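Local coordinates for protein translation initiation factor eIF-2B (Pyrococcus horikoshii, PDB 1VB5) that probably serves as a regulatory subunit of an archaeal initiation factor 2B, with a role in exchanging GDP for GTP on initiation factor 2, at residues E87-R90 with R91-E94; G172-C175 with R176-S179; R127-E131 with R132-F136. All blocks are in the same frame, centred on the assembly; numbering follows the deposited sequence.

In the fold
All three contacts are local and lie in one chain of the two-chain assembly. Interaction 1 is a pair of turns within the long helix 78-106. Interactions 2 and 3 sit where helices 171-175 and 120-131 end and the chain turns toward strands 180-183 and 136-141 of the mixed, largely parallel sheet. The centres of interactions 2 and 3 are about 21 Å apart. Interaction 1 lies farther off, about 25 Å from interaction 3 and about 35 Å from interaction 2, centre to centre. Helix 78-106 links two regions: residues 87-94 pack on helices 21-38 and 63-71, while its later residues Ala100, Ser101 and Ala104 meet interaction 3.

Interaction 1: E87-R90 with R91-E94; sequences EFLR and RMEE
Regular i to i+4 hydrogen bonds join residues 87-90 to 91-94, from Arg91 N to Glu87 O through to Glu94 N to Arg90 O. This is the middle of the alpha-helix 78-106, and its side chains divide into a polar face and an apolar one. On the polar face two salt bridges run from one turn to the next. Glu87 OE2 meets Arg91 NH2 at 2.5 Å and Arg91 NE at 2.8 Å. Both bonds are bent and weak as hydrogen bonds, and the carboxylate and guanidinium planes stand 54° apart. The Arg91 chain is extended from CG to NE, which carries NE and NH2 to OE2 of Glu87, the two side chains meeting at a slant.

On the apolar face the sulfur of Met92 lies obliquely beside the Phe88 ring in a Met-aromatic contact. Its SD is 3.4 Å from Phe88 CE2. The bend at the end of the Met92 chain (chi3 -43°) turns CE to Leu89 CD2, 3.4 Å away, which is a tight fit. Helix 21-38 packs on Leu89 and Met92 through Ala25, Lys26 and Ala29. Phe88 turns to helix 63-71, where it meets Leu68 and the ring of Phe71. An alanine in place of Met92 would remove the sulfur and methyl, and would probably open a gap between Phe88, Leu89 and helix 21-38.

The second salt bridge is formed at the edge of the Arg90 guanidinium, where NH1 lies 2.9 Å from Glu94 OE1.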
loop_
_atom_site.group_PDB
_atom_site.type_symbol
_atom_site.label_atom_id
_atom_site.label_comp_id
_atom_site.label_asym_id
_atom_site.label_seq_id
_atom_site.Cartn_x
_atom_site.Cartn_y
_atom_site.Cartn_z
ATOM N N GLU B 87 -33.956 15.526 -10.111
ATOM C CA GLU B 87 -33.812 16.187 -8.822
ATOM C C GLU B 87 -32.640 15.578 -8.056
ATOM O O GLU B 87 -31.916 16.285 -7.361
ATOM C CB GLU B 87 -35.086 16.062 -7.989
ATOM C CG GLU B 87 -35.145 17.073 -6.857
ATOM C CD GLU B 87 -36.178 16.721 -5.804
ATOM O OE1 GLU B 87 -37.310 16.340 -6.180
ATOM O OE2 GLU B 87 -35.859 16.836 -4.599
ATOM N N PHE B 88 -32.465 14.264 -8.177
ATOM C CA PHE B 88 -31.357 13.590 -7.505
ATOM C C PHE B 88 -30.068 14.208 -8.043
ATOM O O PHE B 88 -29.174 14.580 -7.280
ATOM C CB PHE B 88 -31.368 12.088 -7.800
ATOM C CG PHE B 88 -30.421 11.295 -6.933
ATOM C CD1 PHE B 88 -30.813 10.854 -5.674
ATOM C CD2 PHE B 88 -29.121 11.027 -7.359
ATOM C CE1 PHE B 88 -29.923 10.159 -4.847
ATOM C CE2 PHE B 88 -28.224 10.335 -6.541
ATOM C CZ PHE B 88 -28.627 9.902 -5.285
ATOM N N LEU B 89 -29.987 14.334 -9.364
ATOM C CA LEU B 89 -28.815 14.920 -10.002
ATOM C C LEU B 89 -28.581 16.348 -9.515
ATOM O O LEU B 89 -27.446 16.742 -9.236
ATOM C CB LEU B 89 -28.972 14.900 -11.526
ATOM C CG LEU B 89 -28.909 13.511 -12.173
ATOM C CD1 LEU B 89 -29.158 13.614 -13.677
ATOM C CD2 LEU B 89 -27.548 12.889 -11.909
ATOM N N ARG B 90 -29.655 17.125 -9.403
ATOM C CA ARG B 90 -29.534 18.500 -8.941
ATOM C C ARG B 90 -29.024 18.527 -7.502
ATOM O O ARG B 90 -28.213 19.378 -7.140
ATOM C CB ARG B 90 -30.883 19.217 -9.016
ATOM C CG ARG B 90 -30.805 20.712 -8.751
ATOM C CD ARG B 90 -32.199 21.310 -8.587
ATOM N NE ARG B 90 -32.884 20.753 -7.424
ATOM C CZ ARG B 90 -32.468 20.900 -6.169
ATOM N NH1 ARG B 90 -31.365 21.595 -5.906
ATOM N NH2 ARG B 90 -33.144 20.338 -5.174
ATOM N N ARG B 91 -29.507 17.596 -6.682
ATOM C CA ARG B 91 -29.076 17.536 -5.289
ATOM C C ARG B 91 -27.608 17.128 -5.165
ATOM O O ARG B 91 -26.888 17.673 -4.331
ATOM C CB ARG B 91 -29.955 16.573 -4.487
ATOM C CG ARG B 91 -31.384 17.060 -4.279
ATOM C CD ARG B 91 -32.123 16.184 -3.278
ATOM N NE ARG B 91 -33.514 16.599 -3.103
ATOM C CZ ARG B 91 -34.328 16.112 -2.168
ATOM N NH1 ARG B 91 -33.891 15.193 -1.317
ATOM N NH2 ARG B 91 -35.581 16.541 -2.085
ATOM N N MET B 92 -27.161 16.180 -5.987
ATOM C CA MET B 92 -25.764 15.749 -5.937
ATOM C C MET B 92 -24.849 16.932 -6.210
ATOM O O MET B 92 -23.911 17.190 -5.455
ATOM C CB MET B 92 -25.468 14.662 -6.976
ATOM C CG MET B 92 -26.203 13.358 -6.782
ATOM S SD MET B 92 -25.519 12.026 -7.814
ATOM C CE MET B 92 -25.264 12.837 -9.354
ATOM N N GLU B 93 -25.129 17.647 -7.296
ATOM C CA GLU B 93 -24.330 18.804 -7.687
ATOM C C GLU B 93 -24.300 19.863 -6.586
ATOM O O GLU B 93 -23.245 20.409 -6.264
ATOM C CB GLU B 93 -24.883 19.408 -8.985
ATOM C CG GLU B 93 -23.969 20.440 -9.645
ATOM C CD GLU B 93 -24.105 21.843 -9.057
ATOM O OE1 GLU B 93 -23.229 22.695 -9.339
ATOM O OE2 GLU B 93 -25.091 22.101 -8.326
ATOM N N GLU B 94 -25.461 20.146 -6.006
ATOM C CA GLU B 94 -25.555 21.140 -4.947
ATOM C C GLU B 94 -24.790 20.659 -3.719
ATOM O O GLU B 94 -24.085 21.434 -3.064
ATOM C CB GLU B 94 -27.021 21.382 -4.584
ATOM C CG GLU B 94 -27.236 22.473 -3.554
ATOM C CD GLU B 94 -28.709 22.698 -3.241
ATOM O OE1 GLU B 94 -29.491 22.950 -4.187
ATOM O OE2 GLU B 94 -29.083 22.625 -2.051
#

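Interaction 2: G172-C175 with R176-S179; sequences GLFC and REAS
Phe174 O is the main acceptor between residues 172-175 and 176-179, where the C-terminal end of helix 171-175 passes into the loop before strand 180-183. Helix and strand belong to the Rossmann-like alpha/beta domain, built on a largely parallel sheet. Ala178 N bonds to Phe174 O at 3.1 Å, in the carbonyl plane. Glu177 N bonds to the same Phe174 O at 2.9 Å, from above that plane. One carbonyl oxygen thus takes two backbone N-H groups as the chain turns.

The side chains meet more loosely. Arg176 lies alongside Leu173, and its NH1 comes 4.1 Å from Leu173 CD2. A bend at chi3 (44°) folds the arginine back along the helix end, with NE 3.6 Å from Leu173 O. Glu177 crosses the Phe174 ring obliquely, with only its CG close to CD2. The methyl of Ala178 points back toward the helix.

In the next, mostly apolar shell, Phe174 packs on Ile166 and Ile114 of the sheet, and Ala178 also touches Ile114. Leu173 and Phe174 meet Phe251 and Arg247 of the second subunit, so this helix end also takes part in the subunit contact. Cys175 packs on Leu203 and Ala206 of helix 200-209, and a disulfide from its SG to Cys207 SG ties the end of helix 171-175 covalently to that helix.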
loop_
_atom_site.group_PDB
_atom_site.type_symbol
_atom_site.label_atom_id
_atom_site.label_comp_id
_atom_site.label_asym_id
_atom_site.label_seq_id
_atom_site.Cartn_x
_atom_site.Cartn_y
_atom_site.Cartn_z
ATOM N N GLY B 172 2.748 5.260 4.786
ATOM C CA GLY B 172 3.254 5.403 6.142
ATOM C C GLY B 172 4.445 6.340 6.226
ATOM O O GLY B 172 4.607 7.066 7.206
ATOM N N LEU B 173 5.294 6.327 5.204
ATOM C CA LEU B 173 6.458 7.205 5.188
ATOM C C LEU B 173 6.036 8.657 5.004
ATOM O O LEU B 173 6.689 9.567 5.505
ATOM C CB LEU B 173 7.403 6.823 4.050
ATOM C CG LEU B 173 8.219 5.547 4.233
ATOM C CD1 LEU B 173 8.706 5.067 2.871
ATOM C CD2 LEU B 173 9.386 5.817 5.192
ATOM N N PHE B 174 4.947 8.877 4.280
ATOM C CA PHE B 174 4.509 10.244 4.057
ATOM C C PHE B 174 3.431 10.866 4.964
ATOM O O PHE B 174 3.295 12.086 4.932
ATOM C CB PHE B 174 4.127 10.434 2.583
ATOM C CG PHE B 174 5.308 10.407 1.646
ATOM C CD1 PHE B 174 5.835 9.200 1.196
ATOM C CD2 PHE B 174 5.910 11.594 1.237
ATOM C CE1 PHE B 174 6.949 9.171 0.349
ATOM C CE2 PHE B 174 7.025 11.581 0.388
ATOM C CZ PHE B 174 7.545 10.365 -0.056
ATOM N N CYS B 175 2.666 10.092 5.755
ATOM C CA CYS B 175 1.673 10.749 6.640
ATOM C C CYS B 175 2.559 11.709 7.440
ATOM O O CYS B 175 2.185 12.854 7.697
ATOM C CB CYS B 175 0.935 9.791 7.638
ATOM S SG CYS B 175 -0.687 9.014 7.195
ATOM N N ARG B 176 3.749 11.226 7.793
ATOM C CA ARG B 176 4.745 11.990 8.544
ATOM C C ARG B 176 4.940 13.422 8.043
ATOM O O ARG B 176 5.032 14.354 8.839
ATOM C CB ARG B 176 6.096 11.261 8.500
ATOM C CG ARG B 176 6.277 10.219 9.597
ATOM C CD ARG B 176 7.310 9.153 9.240
ATOM N NE ARG B 176 8.525 9.703 8.647
ATOM C CZ ARG B 176 9.637 9.003 8.431
ATOM N NH1 ARG B 176 9.695 7.719 8.765
ATOM N NH2 ARG B 176 10.691 9.583 7.876
ATOM N N GLU B 177 5.011 13.588 6.727
ATOM C CA GLU B 177 5.212 14.902 6.125
ATOM C C GLU B 177 3.909 15.700 6.039
ATOM O O GLU B 177 3.925 16.926 6.013
ATOM C CB GLU B 177 5.791 14.741 4.714
ATOM C CG GLU B 177 6.932 13.739 4.616
ATOM C CD GLU B 177 8.200 14.208 5.308
ATOM O OE1 GLU B 177 9.132 13.385 5.459
ATOM O OE2 GLU B 177 8.272 15.399 5.692
ATOM N N ALA B 178 2.786 14.996 5.985
ATOM C CA ALA B 178 1.485 15.645 5.869
ATOM C C ALA B 178 1.083 16.358 7.145
ATOM O O ALA B 178 1.580 16.037 8.222
ATOM C CB ALA B 178 0.422 14.617 5.502
ATOM N N SER B 179 0.185 17.329 7.016
ATOM C CA SER B 179 -0.316 18.072 8.166
ATOM C C SER B 179 -1.799 17.738 8.325
ATOM O O SER B 179 -2.417 18.041 9.351
ATOM C CB SER B 179 -0.151 19.574 7.947
ATOM O OG SER B 179 -0.918 20.001 6.835
#

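Interaction 3: R127-E131 with R132-F136; sequences RTAKE and RKKRF
Ala129 and Phe136 form one tightly packed part of the contact between residues 127-131 and 132-136. The methyl CB of Ala129 lies 3.7 Å from Phe136 CE2, oblique to the ring. Lys130 N sits at the ring edge, near its plane. The Phe136 CG stands between its own backbone N and carbonyl carbon (chi1 58°), and this turns the ring back under the helix end. Ile107 and Ile161 also pack on the ring, as does Ile113 of strand 111-115.

The backbone above it closes helix 120-131 with a Schellman motif. Lys134 N bonds to Ala129 O at 3.2 Å, and Lys133 N to Lys130 O at 3.0 Å. Lys133 is the C-prime residue and has positive phi (69°), which reverses the chain direction. Ala129 O also accepts from Arg132 N, which reaches it from the face of the carbonyl plane opposite to Lys134 N.

Thr128 and Arg132 make a second packed patch. They run side by side, and Thr128 CG2 lies over one face of the Arg132 guanidinium, 3.6 Å from both NE and CZ. Both residues rest on helix 78-106 at Ala104, where Arg132 NH2 bonds to Ser101 OG, while Thr128 OG1 bonds back to Glu124 O. The loose side is that of Lys133 and Glu131, which are exposed and contribute little side-chain packing.

The chemistry is therefore split: backbone bonds and apolar packing set the turn, while long basic side chains extend to neighbouring parts of the fold. Lys130 NZ reaches Ser159 O, and Lys134 NZ bonds Ala104 O and Ile107 O at the C-terminal end of helix 78-106, where its charge would probably offset the negative end of that helix's dipole.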
loop_
_atom_site.group_PDB
_atom_site.type_symbol
_atom_site.label_atom_id
_atom_site.label_comp_id
_atom_site.label_asym_id
_atom_site.label_seq_id
_atom_site.Cartn_x
_atom_site.Cartn_y
_atom_site.Cartn_z
ATOM N N ARG B 127 -9.587 22.151 -5.108
ATOM C CA ARG B 127 -9.671 23.229 -6.083
ATOM C C ARG B 127 -10.279 24.499 -5.496
ATOM O O ARG B 127 -9.819 25.607 -5.789
ATOM C CB ARG B 127 -10.487 22.778 -7.295
ATOM C CG ARG B 127 -9.717 21.885 -8.252
ATOM C CD ARG B 127 -10.597 21.380 -9.381
ATOM N NE ARG B 127 -9.783 20.818 -10.451
ATOM C CZ ARG B 127 -10.242 20.010 -11.401
ATOM N NH1 ARG B 127 -11.521 19.660 -11.419
ATOM N NH2 ARG B 127 -9.413 19.547 -12.329
ATOM N N THR B 128 -11.313 24.339 -4.675
ATOM C CA THR B 128 -11.963 25.486 -4.057
ATOM C C THR B 128 -10.997 26.182 -3.102
ATOM O O THR B 128 -10.983 27.411 -3.004
ATOM C CB THR B 128 -13.234 25.069 -3.276
ATOM O OG1 THR B 128 -14.196 24.515 -4.184
ATOM C CG2 THR B 128 -13.851 26.278 -2.566
ATOM N N ALA B 129 -10.183 25.398 -2.400
ATOM C CA ALA B 129 -9.221 25.968 -1.461
ATOM C C ALA B 129 -8.178 26.783 -2.218
ATOM O O ALA B 129 -7.782 27.865 -1.778
ATOM C CB ALA B 129 -8.539 24.857 -0.650
ATOM N N LYS B 130 -7.728 26.258 -3.354
ATOM C CA LYS B 130 -6.738 26.957 -4.167
ATOM C C LYS B 130 -7.341 28.234 -4.748
ATOM O O LYS B 130 -6.678 29.263 -4.828
ATOM C CB LYS B 130 -6.256 26.069 -5.315
ATOM C CG LYS B 130 -5.259 26.769 -6.230
ATOM C CD LYS B 130 -5.412 26.313 -7.676
ATOM C CE LYS B 130 -6.832 26.569 -8.195
ATOM N NZ LYS B 130 -6.981 26.281 -9.650
ATOM N N GLU B 131 -8.600 28.155 -5.156
ATOM C CA GLU B 131 -9.283 29.307 -5.728
ATOM C C GLU B 131 -9.442 30.420 -4.697
ATOM O O GLU B 131 -9.632 31.580 -5.058
ATOM C CB GLU B 131 -10.654 28.897 -6.278
ATOM C CG GLU B 131 -10.577 27.895 -7.433
ATOM C CD GLU B 131 -11.947 27.413 -7.900
ATOM O OE1 GLU B 131 -12.767 28.254 -8.331
ATOM O OE2 GLU B 131 -12.204 26.190 -7.841
ATOM N N ARG B 132 -9.353 30.069 -3.415
ATOM C CA ARG B 132 -9.482 31.057 -2.353
ATOM C C ARG B 132 -8.117 31.510 -1.864
ATOM O O ARG B 132 -7.986 32.070 -0.776
ATOM C CB ARG B 132 -10.305 30.501 -1.192
ATOM C CG ARG B 132 -11.761 30.264 -1.558
ATOM C CD ARG B 132 -12.537 29.670 -0.405
ATOM N NE ARG B 132 -13.909 29.364 -0.789
ATOM C CZ ARG B 132 -14.776 28.717 -0.013
ATOM N NH1 ARG B 132 -14.414 28.303 1.199
ATOM N NH2 ARG B 132 -16.005 28.482 -0.452
ATOM N N LYS B 133 -7.102 31.248 -2.680
ATOM C CA LYS B 133 -5.731 31.657 -2.397
ATOM C C LYS B 133 -5.000 30.979 -1.243
ATOM O O LYS B 133 -4.042 31.532 -0.703
ATOM C CB LYS B 133 -5.674 33.177 -2.206
ATOM C CG LYS B 133 -6.116 33.983 -3.423
ATOM C CD LYS B 133 -5.313 33.614 -4.663
ATOM C CE LYS B 133 -5.563 34.597 -5.809
ATOM N NZ LYS B 133 -6.995 34.706 -6.185
ATOM N N LYS B 134 -5.435 29.788 -0.854
ATOM C CA LYS B 134 -4.736 29.082 0.211
ATOM C C LYS B 134 -3.543 28.365 -0.413
ATOM O O LYS B 134 -3.660 27.784 -1.486
ATOM C CB LYS B 134 -5.672 28.087 0.906
ATOM C CG LYS B 134 -6.636 28.774 1.859
ATOM C CD LYS B 134 -7.597 27.822 2.525
ATOM C CE LYS B 134 -8.453 28.574 3.549
ATOM N NZ LYS B 134 -9.518 27.718 4.142
ATOM N N ARG B 135 -2.389 28.437 0.239
ATOM C CA ARG B 135 -1.199 27.777 -0.285
ATOM C C ARG B 135 -1.008 26.432 0.390
ATOM O O ARG B 135 -1.016 26.336 1.621
ATOM C CB ARG B 135 0.054 28.637 -0.071
ATOM C CG ARG B 135 0.113 29.898 -0.930
ATOM C CD ARG B 135 -0.531 31.083 -0.235
ATOM N NE ARG B 135 0.456 32.006 0.331
ATOM C CZ ARG B 135 1.362 31.686 1.253
ATOM N NH1 ARG B 135 1.425 30.450 1.732
ATOM N NH2 ARG B 135 2.204 32.608 1.704
ATOM N N PHE B 136 -0.833 25.393 -0.421
ATOM C CA PHE B 136 -0.649 24.051 0.100
ATOM C C PHE B 136 -0.086 23.126 -0.970
ATOM O O PHE B 136 0.006 23.498 -2.143
ATOM C CB PHE B 136 -1.990 23.511 0.608
ATOM C CG PHE B 136 -3.068 23.482 -0.441
ATOM C CD1 PHE B 136 -3.173 22.414 -1.322
ATOM C CD2 PHE B 136 -3.973 24.537 -0.557
ATOM C CE1 PHE B 136 -4.161 22.392 -2.305
ATOM C CE2 PHE B 136 -4.965 24.526 -1.536
ATOM C CZ PHE B 136 -5.060 23.453 -2.412
#